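PDB 4JZA: uncharacterized protein from Legionella longbeachae NSW150, which probably dephosphorylates phosphatidylinositol 3-phosphate as a bacterial phosphoinositide phosphatase, which would let the pathogen alter the lipid signals of its host's membranes. Local coordinates for residues R705-P710 against T771-S776; P187-W192 against W309-S314; P499-L504 against I539-G544. All coordinates share one frame; numbering follows the deposited sequence.

Interaction 1 of 3, residues R705-P710 against T771-S776; sequences RNLFTP and TEATNS
The hydroxyl OG1 of Thr771 is held from two sides. It donates to Leu707 O at 2.7 Å, lying in the carbonyl plane on a lone pair (C=O...donor angle 142°), and it accepts from Thr774 N at 3.2 Å over a nearly straight N-H...O path of 168°. A chi1 of 64° sets OG1 between the backbone N and the carbonyl carbon of Thr771, where it can face the start of its own helix and the loop at once. Water 1 makes a second bridge, donating to Phe708 O at 2.6 Å and accepting from Thr771 N at 3.0 Å; Thr774 OG1 also bonds to it.

Beside this polar seam, Ala773 CB packs on Leu707 CB and on Phe708 CE1, 3.8 Å from each. Thr774 OG1 lies at the edge of the Phe708 ring, near its plane and closest to CD1. The methyl CG2 of Thr771 meets Thr709 O and Pro710 CA. Ile733 of helix 731-740 also packs on Phe708. The arrangement is a threonine N-cap opening helix 772-782, its hydroxyl shared with the turn that follows helix 676-702 in the phosphoinositide phosphatase C-terminal domain.

Interaction 2 of 3, residues P187-W192 against W309-S314; sequences PKTPGW and WYWVLS
The loop 187-190 passes beside the short helix that begins at residue 308, with Thr189 CA and Trp311 CA 5.5 Å apart and no backbone-to-backbone bond between them. The 116 residues between the segments are largely helical and contain no strand, so the contact probably forms the neck of the excursion that holds the insertion domain. Two side-chain hydroxyls, one from each segment, tie the two segments together, each bonding to a carbonyl on the other side. Tyr310 OH donates to Pro187 O at 2.7 Å, the C=O...donor angle being 149° and the donor tilted from the carbonyl plane; seen from the ring, that oxygen lies at the edge, near the ring plane. With CG anti to the backbone N (chi1 175°), the phenol extends from the helix as far as the proline. In the reverse direction, Thr189 OG1 donates to Trp311 O at 2.7 Å, with a C=O...donor angle of 113° and the donor again tilted from the carbonyl plane.

Thr189 is also held at its backbone N by Gln318 OE1, so the loop is fixed by helix 315-325 as well. Lys188 starts off away from the helix at its CB; its NZ bonds to Tyr186 O and forms a salt bridge with Glu322. The Trp311 indole, its NE1 bound to Ile303 O, lies with its six-membered ring along the loop, meeting three successive residues through three successive atoms: CE3 is 3.5 Å from Thr189 OG1, CZ3 is 3.7 Å from Lys188 O, and CH2 is 3.9 Å from Pro187 CG, where proline and indole cross at about a right angle.

Interaction 3 of 3, residues P499-L504 against I539-G544; sequences PGLQEL and ILTIGG
Leu501 holds CG anti to its backbone N (chi1 -180°), which carries its branched end to the helix ending at Ile542, whereas Leu504 CB already points toward that helix, and a chi1 of -66° then places CG beside the backbone N, from where CD1 reaches Thr541. The two leucines, three residues apart at the beginning of helix 501-513, divide the partners between them. Leu501 crosses Ile542 obliquely, its CD2 resting 3.9 Å from CG1 and 4.0 Å from CD1 of the isoleucine, while its other methyl, CD1, comes 3.9 Å from Thr541 OG1. Leu504 meets Thr541 tip to tip through its own CD1, 3.5 Å from the methyl CG2. Thr541 is thus touched by one leucine mainly at its hydroxyl and by the other mainly at its methyl, and packing rather than polar bonding joins the segments.

Tyr494 touches both Leu501 and Ile542, and Leu504 also packs on Leu534, Leu537 and Ile538 of helix 524-542. Just past Ile542, Gly543 leaves the helical conformation with a positive phi of 93°, which suits glycine. Gly544 N bonds to Ile539 O and Gly543 N to Leu540 O, each at 2.9 Å. This is a Schellman motif, and it turns the chain into strand 545-549, which the sequence follows with a CX5R signature, consistent with the phosphate-binding loop of cysteine-dependent phosphatases.

In the fold
The three contacts follow one another along the chain and do not touch. Interaction 2 closes first, probably at the neck of the insertion domain and about 19 Å from the centre of the chain; interaction 3 follows, its centre 48 Å from that of interaction 2; interaction 1 comes last. Interactions 1 and 3 lie on opposite sides of the chain's centre, 91 Å apart between centres, in keeping with an elongated molecule. Interaction 3 leads directly into strand 545-549 of the mixed sheet and the probable catalytic loop after it. Interaction 1 lies in the C-terminal domain and interaction 2 probably where the insertion domain joins the rest of the chain.

Interaction 1 of 3, residues R705-P710 against T771-S776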
ATOM      1  N   ARG A 705     -27.020  45.045  21.200  1.00 59.78           N
ATOM      2  CA  ARG A 705     -25.563  45.288  21.032  1.00 65.10           C
ATOM      3  C   ARG A 705     -24.864  45.880  22.270  1.00 60.54           C
ATOM      4  O   ARG A 705     -23.648  45.755  22.431  1.00 59.52           O
ATOM      5  CB  ARG A 705     -25.298  46.173  19.787  1.00 72.34           C
ATOM      6  CG  ARG A 705     -26.155  45.789  18.573  1.00 86.30           C
ATOM      7  CD  ARG A 705     -25.720  46.472  17.299  1.00 97.34           C
ATOM      8  NE  ARG A 705     -24.299  46.210  17.068  1.00104.33           N
ATOM      9  CZ  ARG A 705     -23.476  47.006  16.390  1.00104.29           C
ATOM     10  NH1 ARG A 705     -23.925  48.135  15.853  1.00107.02           N
ATOM     11  NH2 ARG A 705     -22.198  46.675  16.251  1.00 98.21           N
ATOM     12  N   ASN A 706     -25.638  46.492  23.152  1.00 60.61           N
ATOM     13  CA  ASN A 706     -25.100  47.043  24.388  1.00 61.28           C
ATOM     14  C   ASN A 706     -24.449  46.048  25.341  1.00 55.11           C
ATOM     15  O   ASN A 706     -23.550  46.400  26.101  1.00 48.83           O
ATOM     16  CB  ASN A 706     -26.213  47.799  25.102  1.00 65.70           C
ATOM     17  CG  ASN A 706     -26.425  49.199  24.505  1.00 76.86           C
ATOM     18  OD1 ASN A 706     -25.717  49.628  23.560  1.00 70.62           O
ATOM     19  ND2 ASN A 706     -27.384  49.936  25.071  1.00 80.12           N
ATOM     20  N   LEU A 707     -24.927  44.806  25.291  1.00 51.48           N
ATOM     21  CA  LEU A 707     -24.530  43.768  26.228  1.00 48.21           C
ATOM     22  C   LEU A 707     -23.075  43.357  26.081  1.00 47.92           C
ATOM     23  O   LEU A 707     -22.542  42.676  26.955  1.00 45.23           O
ATOM     24  CB  LEU A 707     -25.393  42.520  25.996  1.00 47.51           C
ATOM     25  CG  LEU A 707     -26.879  42.649  26.262  1.00 46.38           C
ATOM     26  CD1 LEU A 707     -27.587  41.326  26.013  1.00 45.56           C
ATOM     27  CD2 LEU A 707     -27.092  43.108  27.704  1.00 45.36           C
ATOM     28  N   PHE A 708     -22.473  43.727  24.944  1.00 46.21           N
ATOM     29  CA  PHE A 708     -21.166  43.238  24.535  1.00 44.17           C
ATOM     30  C   PHE A 708     -20.045  44.231  24.784  1.00 45.23           C
ATOM     31  O   PHE A 708     -18.871  43.871  24.709  1.00 44.03           O
ATOM     32  CB  PHE A 708     -21.236  42.833  23.060  1.00 41.75           C
ATOM     33  CG  PHE A 708     -22.221  41.755  22.807  1.00 39.70           C
ATOM     34  CD1 PHE A 708     -21.892  40.452  23.056  1.00 38.01           C
ATOM     35  CD2 PHE A 708     -23.488  42.050  22.351  1.00 39.58           C
ATOM     36  CE1 PHE A 708     -22.801  39.440  22.862  1.00 37.40           C
ATOM     37  CE2 PHE A 708     -24.409  41.051  22.161  1.00 38.69           C
ATOM     38  CZ  PHE A 708     -24.060  39.748  22.416  1.00 38.84           C
ATOM     39  N   THR A 709     -20.442  45.473  25.054  1.00 48.39           N
ATOM     40  CA  THR A 709     -19.576  46.595  25.368  1.00 48.78           C
ATOM     41  C   THR A 709     -19.052  46.373  26.769  1.00 49.93           C
ATOM     42  O   THR A 709     -19.830  46.402  27.746  1.00 50.52           O
ATOM     43  CB  THR A 709     -20.385  47.936  25.341  1.00 51.51           C
ATOM     44  OG1 THR A 709     -20.911  48.187  24.022  1.00 54.79           O
ATOM     45  CG2 THR A 709     -19.542  49.108  25.718  1.00 49.69           C
ATOM     46  N   PRO A 710     -17.731  46.178  26.903  1.00 51.36           N
ATOM     47  CA  PRO A 710     -17.093  45.972  28.209  1.00 54.37           C
ATOM     48  C   PRO A 710     -17.012  47.251  28.992  1.00 59.11           C
ATOM     49  O   PRO A 710     -17.387  48.277  28.466  1.00 59.81           O
ATOM     50  CB  PRO A 710     -15.675  45.503  27.826  1.00 51.29           C
ATOM     51  CG  PRO A 710     -15.378  46.135  26.506  1.00 49.54           C
ATOM     52  CD  PRO A 710     -16.729  46.398  25.842  1.00 54.48           C
ATOM     53  N   THR A 771     -17.800  40.833  28.706  1.00 40.39           N
ATOM     54  CA  THR A 771     -19.070  40.801  29.433  1.00 37.42           C
ATOM     55  C   THR A 771     -19.667  39.401  29.484  1.00 38.27           C
ATOM     56  O   THR A 771     -19.311  38.546  28.705  1.00 39.45           O
ATOM     57  CB  THR A 771     -20.130  41.636  28.701  1.00 37.67           C
ATOM     58  OG1 THR A 771     -20.398  41.048  27.422  1.00 40.34           O
ATOM     59  CG2 THR A 771     -19.703  43.042  28.494  1.00 37.46           C
ATOM     60  N   GLU A 772     -20.654  39.221  30.359  1.00 43.08           N
ATOM     61  CA  GLU A 772     -21.394  38.005  30.516  1.00 43.85           C
ATOM     62  C   GLU A 772     -21.905  37.481  29.156  1.00 43.76           C
ATOM     63  O   GLU A 772     -21.769  36.282  28.839  1.00 42.90           O
ATOM     64  CB  GLU A 772     -22.556  38.269  31.449  1.00 47.32           C
ATOM     65  CG  GLU A 772     -23.156  37.031  32.113  1.00 54.66           C
ATOM     66  CD  GLU A 772     -24.464  37.333  32.875  1.00 60.74           C
ATOM     67  OE1 GLU A 772     -25.118  36.394  33.377  1.00 56.14           O
ATOM     68  OE2 GLU A 772     -24.867  38.518  32.949  1.00 64.89           O
ATOM     69  N   ALA A 773     -22.467  38.364  28.341  1.00 40.19           N
ATOM     70  CA  ALA A 773     -23.058  37.928  27.089  1.00 38.93           C
ATOM     71  C   ALA A 773     -22.027  37.475  26.069  1.00 39.71           C
ATOM     72  O   ALA A 773     -22.181  36.421  25.435  1.00 40.86           O
ATOM     73  CB  ALA A 773     -23.916  39.022  26.519  1.00 40.05           C
ATOM     74  N   THR A 774     -20.974  38.260  25.888  1.00 40.54           N
ATOM     75  CA  THR A 774     -19.855  37.846  25.026  1.00 38.98           C
ATOM     76  C   THR A 774     -19.321  36.477  25.417  1.00 36.74           C
ATOM     77  O   THR A 774     -19.156  35.597  24.552  1.00 36.57           O
ATOM     78  CB  THR A 774     -18.706  38.859  25.076  1.00 40.98           C
ATOM     79  OG1 THR A 774     -19.156  40.128  24.561  1.00 42.62           O
ATOM     80  CG2 THR A 774     -17.541  38.372  24.250  1.00 40.88           C
ATOM     81  N   ASN A 775     -19.115  36.247  26.701  1.00 35.57           N
ATOM     82  CA  ASN A 775     -18.722  34.876  27.139  1.00 36.25           C
ATOM     83  C   ASN A 775     -19.746  33.795  26.899  1.00 35.95           C
ATOM     84  O   ASN A 775     -19.373  32.636  26.712  1.00 37.30           O
ATOM     85  CB  ASN A 775     -18.408  34.798  28.623  1.00 37.39           C
ATOM     86  CG  ASN A 775     -17.084  35.407  28.984  1.00 39.18           C
ATOM     87  OD1 ASN A 775     -16.176  35.612  28.158  1.00 42.57           O
ATOM     88  ND2 ASN A 775     -17.001  35.786  30.206  1.00 40.77           N
ATOM     89  N   SER A 776     -21.029  34.124  26.957  1.00 35.43           N
ATOM     90  CA  SER A 776     -22.031  33.118  26.677  1.00 36.19           C
ATOM     91  C   SER A 776     -22.064  32.829  25.176  1.00 38.18           C
ATOM     92  O   SER A 776     -22.131  31.659  24.763  1.00 38.26           O
ATOM     93  CB  SER A 776     -23.384  33.556  27.184  1.00 37.42           C
ATOM     94  OG  SER A 776     -24.359  32.694  26.733  1.00 38.20           O
TER
HETATM   95  O   HOH W   1     -17.526  42.028  25.964  1.00 40.94           O

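Interaction 2 of 3, residues P187-W192 against W309-S314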
ATOM      1  N   PRO A 187      -3.575  -9.153  20.637  1.00 45.52           N
ATOM      2  CA  PRO A 187      -2.759  -8.222  21.410  1.00 46.99           C
ATOM      3  C   PRO A 187      -1.937  -7.322  20.481  1.00 47.48           C
ATOM      4  O   PRO A 187      -1.539  -7.733  19.396  1.00 46.95           O
ATOM      5  CB  PRO A 187      -1.857  -9.131  22.220  1.00 46.76           C
ATOM      6  CG  PRO A 187      -1.678 -10.308  21.361  1.00 48.36           C
ATOM      7  CD  PRO A 187      -2.998 -10.505  20.653  1.00 48.80           C
ATOM      8  N   LYS A 188      -1.745  -6.090  20.911  1.00 46.12           N
ATOM      9  CA  LYS A 188      -1.040  -5.096  20.154  1.00 48.37           C
ATOM     10  C   LYS A 188       0.350  -4.914  20.666  1.00 49.87           C
ATOM     11  O   LYS A 188       0.664  -5.234  21.803  1.00 50.17           O
ATOM     12  CB  LYS A 188      -1.753  -3.778  20.293  1.00 50.34           C
ATOM     13  CG  LYS A 188      -3.215  -3.821  19.879  1.00 51.34           C
ATOM     14  CD  LYS A 188      -3.373  -4.407  18.482  1.00 51.13           C
ATOM     15  CE  LYS A 188      -4.799  -4.235  18.013  1.00 52.61           C
ATOM     16  NZ  LYS A 188      -5.728  -5.096  18.798  1.00 53.05           N
ATOM     17  N   THR A 189       1.212  -4.376  19.829  1.00 52.91           N
ATOM     18  CA  THR A 189       2.593  -4.291  20.238  1.00 54.41           C
ATOM     19  C   THR A 189       2.696  -3.198  21.286  1.00 52.86           C
ATOM     20  O   THR A 189       2.174  -2.127  21.083  1.00 49.24           O
ATOM     21  CB  THR A 189       3.520  -4.064  19.062  1.00 50.42           C
ATOM     22  OG1 THR A 189       3.336  -5.146  18.118  1.00 46.70           O
ATOM     23  CG2 THR A 189       4.959  -4.016  19.590  1.00 52.38           C
ATOM     24  N   PRO A 190       3.312  -3.495  22.435  1.00 51.88           N
ATOM     25  CA  PRO A 190       3.485  -2.402  23.365  1.00 54.47           C
ATOM     26  C   PRO A 190       4.735  -1.616  23.009  1.00 55.67           C
ATOM     27  O   PRO A 190       5.758  -2.224  22.593  1.00 56.37           O
ATOM     28  CB  PRO A 190       3.671  -3.114  24.712  1.00 53.67           C
ATOM     29  CG  PRO A 190       4.221  -4.472  24.387  1.00 51.95           C
ATOM     30  CD  PRO A 190       3.941  -4.733  22.927  1.00 53.87           C
ATOM     31  N   GLY A 191       4.661  -0.296  23.229  1.00 55.43           N
ATOM     32  CA  GLY A 191       5.764   0.659  22.954  1.00 56.57           C
ATOM     33  C   GLY A 191       7.165   0.231  23.377  1.00 53.59           C
ATOM     34  O   GLY A 191       8.136   0.456  22.656  1.00 54.25           O
ATOM     35  N   TRP A 192       7.268  -0.376  24.547  1.00 50.90           N
ATOM     36  CA  TRP A 192       8.554  -0.789  25.051  1.00 51.74           C
ATOM     37  C   TRP A 192       9.229  -1.781  24.171  1.00 53.69           C
ATOM     38  O   TRP A 192      10.469  -1.852  24.148  1.00 55.15           O
ATOM     39  CB  TRP A 192       8.423  -1.356  26.458  1.00 50.84           C
ATOM     40  CG  TRP A 192       7.686  -2.649  26.630  1.00 48.49           C
ATOM     41  CD1 TRP A 192       6.372  -2.813  27.046  1.00 46.41           C
ATOM     42  CD2 TRP A 192       8.252  -3.976  26.529  1.00 43.65           C
ATOM     43  NE1 TRP A 192       6.098  -4.185  27.176  1.00 46.61           N
ATOM     44  CE2 TRP A 192       7.230  -4.905  26.874  1.00 43.71           C
ATOM     45  CE3 TRP A 192       9.518  -4.461  26.177  1.00 43.43           C
ATOM     46  CZ2 TRP A 192       7.435  -6.282  26.840  1.00 44.02           C
ATOM     47  CZ3 TRP A 192       9.733  -5.849  26.133  1.00 44.27           C
ATOM     48  CH2 TRP A 192       8.698  -6.739  26.458  1.00 46.26           C
ATOM     49  N   TRP A 309       7.290 -11.537  13.309  1.00 42.94           N
ATOM     50  CA  TRP A 309       6.721 -10.746  12.235  1.00 40.34           C
ATOM     51  C   TRP A 309       5.472  -9.987  12.659  1.00 43.62           C
ATOM     52  O   TRP A 309       5.203  -8.926  12.141  1.00 50.39           O
ATOM     53  CB  TRP A 309       6.436 -11.571  10.989  1.00 37.98           C
ATOM     54  CG  TRP A 309       5.367 -12.579  11.065  1.00 36.53           C
ATOM     55  CD1 TRP A 309       5.532 -13.913  11.102  1.00 36.76           C
ATOM     56  CD2 TRP A 309       3.968 -12.345  11.031  1.00 37.51           C
ATOM     57  NE1 TRP A 309       4.321 -14.540  11.105  1.00 37.80           N
ATOM     58  CE2 TRP A 309       3.338 -13.584  11.078  1.00 39.34           C
ATOM     59  CE3 TRP A 309       3.174 -11.196  10.957  1.00 41.43           C
ATOM     60  CZ2 TRP A 309       1.928 -13.717  11.065  1.00 40.92           C
ATOM     61  CZ3 TRP A 309       1.764 -11.332  10.942  1.00 40.86           C
ATOM     62  CH2 TRP A 309       1.173 -12.578  10.985  1.00 39.18           C
ATOM     63  N   TYR A 310       4.699 -10.526  13.585  1.00 45.77           N
ATOM     64  CA  TYR A 310       3.466  -9.888  14.013  1.00 43.59           C
ATOM     65  C   TYR A 310       3.817  -8.665  14.822  1.00 45.33           C
ATOM     66  O   TYR A 310       3.251  -7.589  14.599  1.00 46.75           O
ATOM     67  CB  TYR A 310       2.613 -10.845  14.837  1.00 43.71           C
ATOM     68  CG  TYR A 310       1.407 -10.222  15.389  1.00 44.30           C
ATOM     69  CD1 TYR A 310       0.360  -9.858  14.552  1.00 44.23           C
ATOM     70  CD2 TYR A 310       1.284  -9.971  16.756  1.00 42.44           C
ATOM     71  CE1 TYR A 310      -0.780  -9.249  15.059  1.00 43.41           C
ATOM     72  CE2 TYR A 310       0.138  -9.360  17.266  1.00 41.79           C
ATOM     73  CZ  TYR A 310      -0.897  -8.998  16.413  1.00 41.93           C
ATOM     74  OH  TYR A 310      -2.058  -8.383  16.877  1.00 42.93           O
ATOM     75  N   TRP A 311       4.785  -8.795  15.727  1.00 44.79           N
ATOM     76  CA  TRP A 311       5.084  -7.692  16.667  1.00 45.40           C
ATOM     77  C   TRP A 311       5.677  -6.434  16.013  1.00 43.50           C
ATOM     78  O   TRP A 311       5.590  -5.357  16.561  1.00 45.18           O
ATOM     79  CB  TRP A 311       6.007  -8.166  17.811  1.00 45.77           C
ATOM     80  CG  TRP A 311       5.421  -9.251  18.708  1.00 46.16           C
ATOM     81  CD1 TRP A 311       5.915 -10.489  18.886  1.00 47.54           C
ATOM     82  CD2 TRP A 311       4.245  -9.166  19.531  1.00 46.83           C
ATOM     83  NE1 TRP A 311       5.121 -11.190  19.755  1.00 51.39           N
ATOM     84  CE2 TRP A 311       4.096 -10.391  20.173  1.00 46.99           C
ATOM     85  CE3 TRP A 311       3.326  -8.160  19.803  1.00 50.42           C
ATOM     86  CZ2 TRP A 311       3.059 -10.652  21.043  1.00 47.76           C
ATOM     87  CZ3 TRP A 311       2.290  -8.423  20.686  1.00 48.62           C
ATOM     88  CH2 TRP A 311       2.176  -9.640  21.302  1.00 47.09           C
ATOM     89  N   VAL A 312       6.306  -6.566  14.863  1.00 43.08           N
ATOM     90  CA  VAL A 312       6.835  -5.387  14.165  1.00 41.31           C
ATOM     91  C   VAL A 312       5.748  -4.606  13.378  1.00 43.26           C
ATOM     92  O   VAL A 312       5.951  -3.440  12.965  1.00 41.13           O
ATOM     93  CB  VAL A 312       8.028  -5.751  13.273  1.00 38.94           C
ATOM     94  CG1 VAL A 312       9.131  -6.370  14.112  1.00 39.06           C
ATOM     95  CG2 VAL A 312       7.617  -6.704  12.167  1.00 39.10           C
ATOM     96  N   LEU A 313       4.586  -5.215  13.185  1.00 41.22           N
ATOM     97  CA  LEU A 313       3.532  -4.494  12.530  1.00 41.16           C
ATOM     98  C   LEU A 313       3.245  -3.229  13.334  1.00 41.49           C
ATOM     99  O   LEU A 313       3.359  -3.240  14.529  1.00 47.95           O
ATOM    100  CB  LEU A 313       2.268  -5.345  12.424  1.00 41.93           C
ATOM    101  CG  LEU A 313       2.322  -6.536  11.487  1.00 40.02           C
ATOM    102  CD1 LEU A 313       1.003  -7.253  11.521  1.00 39.23           C
ATOM    103  CD2 LEU A 313       2.631  -6.093  10.078  1.00 41.92           C
ATOM    104  N   SER A 314       2.929  -2.127  12.651  1.00 41.47           N
ATOM    105  CA  SER A 314       2.438  -0.938  13.266  1.00 36.65           C
ATOM    106  C   SER A 314       1.131  -1.248  13.932  1.00 41.11           C
ATOM    107  O   SER A 314       0.484  -2.247  13.660  1.00 40.71           O
ATOM    108  CB  SER A 314       2.190   0.123  12.213  1.00 37.84           C
ATOM    109  OG  SER A 314       1.059  -0.180  11.397  1.00 38.21           O
TER

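Interaction 3 of 3, residues P499-L504 against I539-G544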
ATOM      1  N   PRO A 499      13.544 -31.468 -27.779  1.00 54.13           N
ATOM      2  CA  PRO A 499      13.263 -30.906 -29.089  1.00 52.86           C
ATOM      3  C   PRO A 499      12.986 -29.419 -28.990  1.00 53.13           C
ATOM      4  O   PRO A 499      12.235 -29.025 -28.134  1.00 57.32           O
ATOM      5  CB  PRO A 499      12.013 -31.660 -29.566  1.00 53.77           C
ATOM      6  CG  PRO A 499      11.761 -32.756 -28.574  1.00 57.42           C
ATOM      7  CD  PRO A 499      12.561 -32.480 -27.341  1.00 56.25           C
ATOM      8  N   GLY A 500      13.592 -28.626 -29.873  1.00 52.97           N
ATOM      9  CA  GLY A 500      13.343 -27.205 -30.009  1.00 49.75           C
ATOM     10  C   GLY A 500      14.316 -26.333 -29.229  1.00 50.29           C
ATOM     11  O   GLY A 500      14.353 -25.077 -29.383  1.00 49.81           O
ATOM     12  N   LEU A 501      15.110 -26.958 -28.379  1.00 47.43           N
ATOM     13  CA  LEU A 501      15.864 -26.172 -27.444  1.00 48.90           C
ATOM     14  C   LEU A 501      17.010 -25.500 -28.149  1.00 52.70           C
ATOM     15  O   LEU A 501      17.318 -24.354 -27.870  1.00 62.76           O
ATOM     16  CB  LEU A 501      16.368 -27.022 -26.298  1.00 50.11           C
ATOM     17  CG  LEU A 501      17.192 -26.342 -25.201  1.00 53.46           C
ATOM     18  CD1 LEU A 501      16.370 -25.224 -24.579  1.00 53.73           C
ATOM     19  CD2 LEU A 501      17.613 -27.308 -24.097  1.00 53.58           C
ATOM     20  N   GLN A 502      17.653 -26.176 -29.084  1.00 56.12           N
ATOM     21  CA  GLN A 502      18.966 -25.688 -29.546  1.00 57.40           C
ATOM     22  C   GLN A 502      18.851 -24.309 -30.172  1.00 54.72           C
ATOM     23  O   GLN A 502      19.632 -23.433 -29.855  1.00 53.81           O
ATOM     24  CB  GLN A 502      19.654 -26.693 -30.500  1.00 57.87           C
ATOM     25  CG  GLN A 502      21.085 -26.338 -30.897  1.00 55.14           C
ATOM     26  CD  GLN A 502      22.040 -26.241 -29.708  1.00 56.74           C
ATOM     27  OE1 GLN A 502      22.047 -27.107 -28.798  1.00 58.63           O
ATOM     28  NE2 GLN A 502      22.851 -25.175 -29.692  1.00 52.55           N
ATOM     29  N   GLU A 503      17.842 -24.116 -31.018  1.00 55.47           N
ATOM     30  CA  GLU A 503      17.625 -22.824 -31.670  1.00 53.58           C
ATOM     31  C   GLU A 503      17.360 -21.703 -30.648  1.00 54.99           C
ATOM     32  O   GLU A 503      17.690 -20.551 -30.923  1.00 60.00           O
ATOM     33  CB  GLU A 503      16.511 -22.877 -32.736  1.00 54.42           C
ATOM     34  CG  GLU A 503      15.093 -23.249 -32.280  1.00 58.52           C
ATOM     35  CD  GLU A 503      14.049 -23.033 -33.384  1.00 65.74           C
ATOM     36  OE1 GLU A 503      14.168 -22.048 -34.151  1.00 62.00           O
ATOM     37  OE2 GLU A 503      13.080 -23.830 -33.476  1.00 77.02           O
ATOM     38  N   LEU A 504      16.776 -22.028 -29.486  1.00 50.39           N
ATOM     39  CA  LEU A 504      16.616 -21.043 -28.446  1.00 46.77           C
ATOM     40  C   LEU A 504      17.954 -20.755 -27.798  1.00 47.27           C
ATOM     41  O   LEU A 504      18.262 -19.615 -27.521  1.00 47.06           O
ATOM     42  CB  LEU A 504      15.600 -21.472 -27.390  1.00 47.05           C
ATOM     43  CG  LEU A 504      14.130 -21.605 -27.801  1.00 46.48           C
ATOM     44  CD1 LEU A 504      13.380 -22.359 -26.729  1.00 46.86           C
ATOM     45  CD2 LEU A 504      13.486 -20.280 -27.997  1.00 48.12           C
ATOM     46  N   ILE A 539      13.402 -22.487 -20.185  1.00 47.87           N
ATOM     47  CA  ILE A 539      12.836 -23.233 -19.067  1.00 48.08           C
ATOM     48  C   ILE A 539      11.568 -23.954 -19.484  1.00 48.15           C
ATOM     49  O   ILE A 539      11.384 -25.135 -19.171  1.00 48.95           O
ATOM     50  CB  ILE A 539      12.563 -22.315 -17.853  1.00 48.37           C
ATOM     51  CG1 ILE A 539      13.880 -21.764 -17.292  1.00 50.78           C
ATOM     52  CG2 ILE A 539      11.879 -23.064 -16.718  1.00 48.49           C
ATOM     53  CD1 ILE A 539      14.924 -22.794 -16.903  1.00 50.81           C
ATOM     54  N   LEU A 540      10.698 -23.259 -20.198  1.00 48.55           N
ATOM     55  CA  LEU A 540       9.462 -23.867 -20.605  1.00 50.25           C
ATOM     56  C   LEU A 540       9.664 -25.041 -21.528  1.00 52.74           C
ATOM     57  O   LEU A 540       9.033 -26.056 -21.308  1.00 54.50           O
ATOM     58  CB  LEU A 540       8.494 -22.870 -21.229  1.00 49.70           C
ATOM     59  CG  LEU A 540       7.974 -21.914 -20.166  1.00 48.67           C
ATOM     60  CD1 LEU A 540       7.446 -20.691 -20.870  1.00 47.01           C
ATOM     61  CD2 LEU A 540       6.905 -22.553 -19.289  1.00 48.18           C
ATOM     62  N   THR A 541      10.504 -24.946 -22.552  1.00 55.52           N
ATOM     63  CA  THR A 541      10.579 -26.079 -23.459  1.00 57.77           C
ATOM     64  C   THR A 541      11.268 -27.256 -22.709  1.00 59.35           C
ATOM     65  O   THR A 541      10.855 -28.403 -22.868  1.00 53.14           O
ATOM     66  CB  THR A 541      11.161 -25.760 -24.872  1.00 62.01           C
ATOM     67  OG1 THR A 541      12.571 -25.934 -24.910  1.00 68.56           O
ATOM     68  CG2 THR A 541      10.817 -24.373 -25.324  1.00 62.21           C
ATOM     69  N   ILE A 542      12.228 -26.969 -21.822  1.00 55.49           N
ATOM     70  CA  ILE A 542      12.800 -28.016 -20.993  1.00 52.49           C
ATOM     71  C   ILE A 542      11.730 -28.622 -20.105  1.00 55.56           C
ATOM     72  O   ILE A 542      11.829 -29.768 -19.751  1.00 59.46           O
ATOM     73  CB  ILE A 542      13.967 -27.509 -20.137  1.00 51.20           C
ATOM     74  CG1 ILE A 542      15.197 -27.351 -21.014  1.00 52.35           C
ATOM     75  CG2 ILE A 542      14.326 -28.466 -19.022  1.00 50.13           C
ATOM     76  CD1 ILE A 542      16.352 -26.609 -20.380  1.00 52.41           C
ATOM     77  N   GLY A 543      10.693 -27.884 -19.740  1.00 58.00           N
ATOM     78  CA  GLY A 543       9.712 -28.398 -18.757  1.00 55.10           C
ATOM     79  C   GLY A 543       9.992 -28.027 -17.309  1.00 52.34           C
ATOM     80  O   GLY A 543       9.427 -28.599 -16.394  1.00 47.44           O
ATOM     81  N   GLY A 544      10.850 -27.043 -17.091  1.00 56.95           N
ATOM     82  CA  GLY A 544      11.131 -26.583 -15.723  1.00 57.92           C
ATOM     83  C   GLY A 544      10.027 -25.650 -15.208  1.00 55.85           C
ATOM     84  O   GLY A 544       9.008 -25.389 -15.893  1.00 50.82           O
TER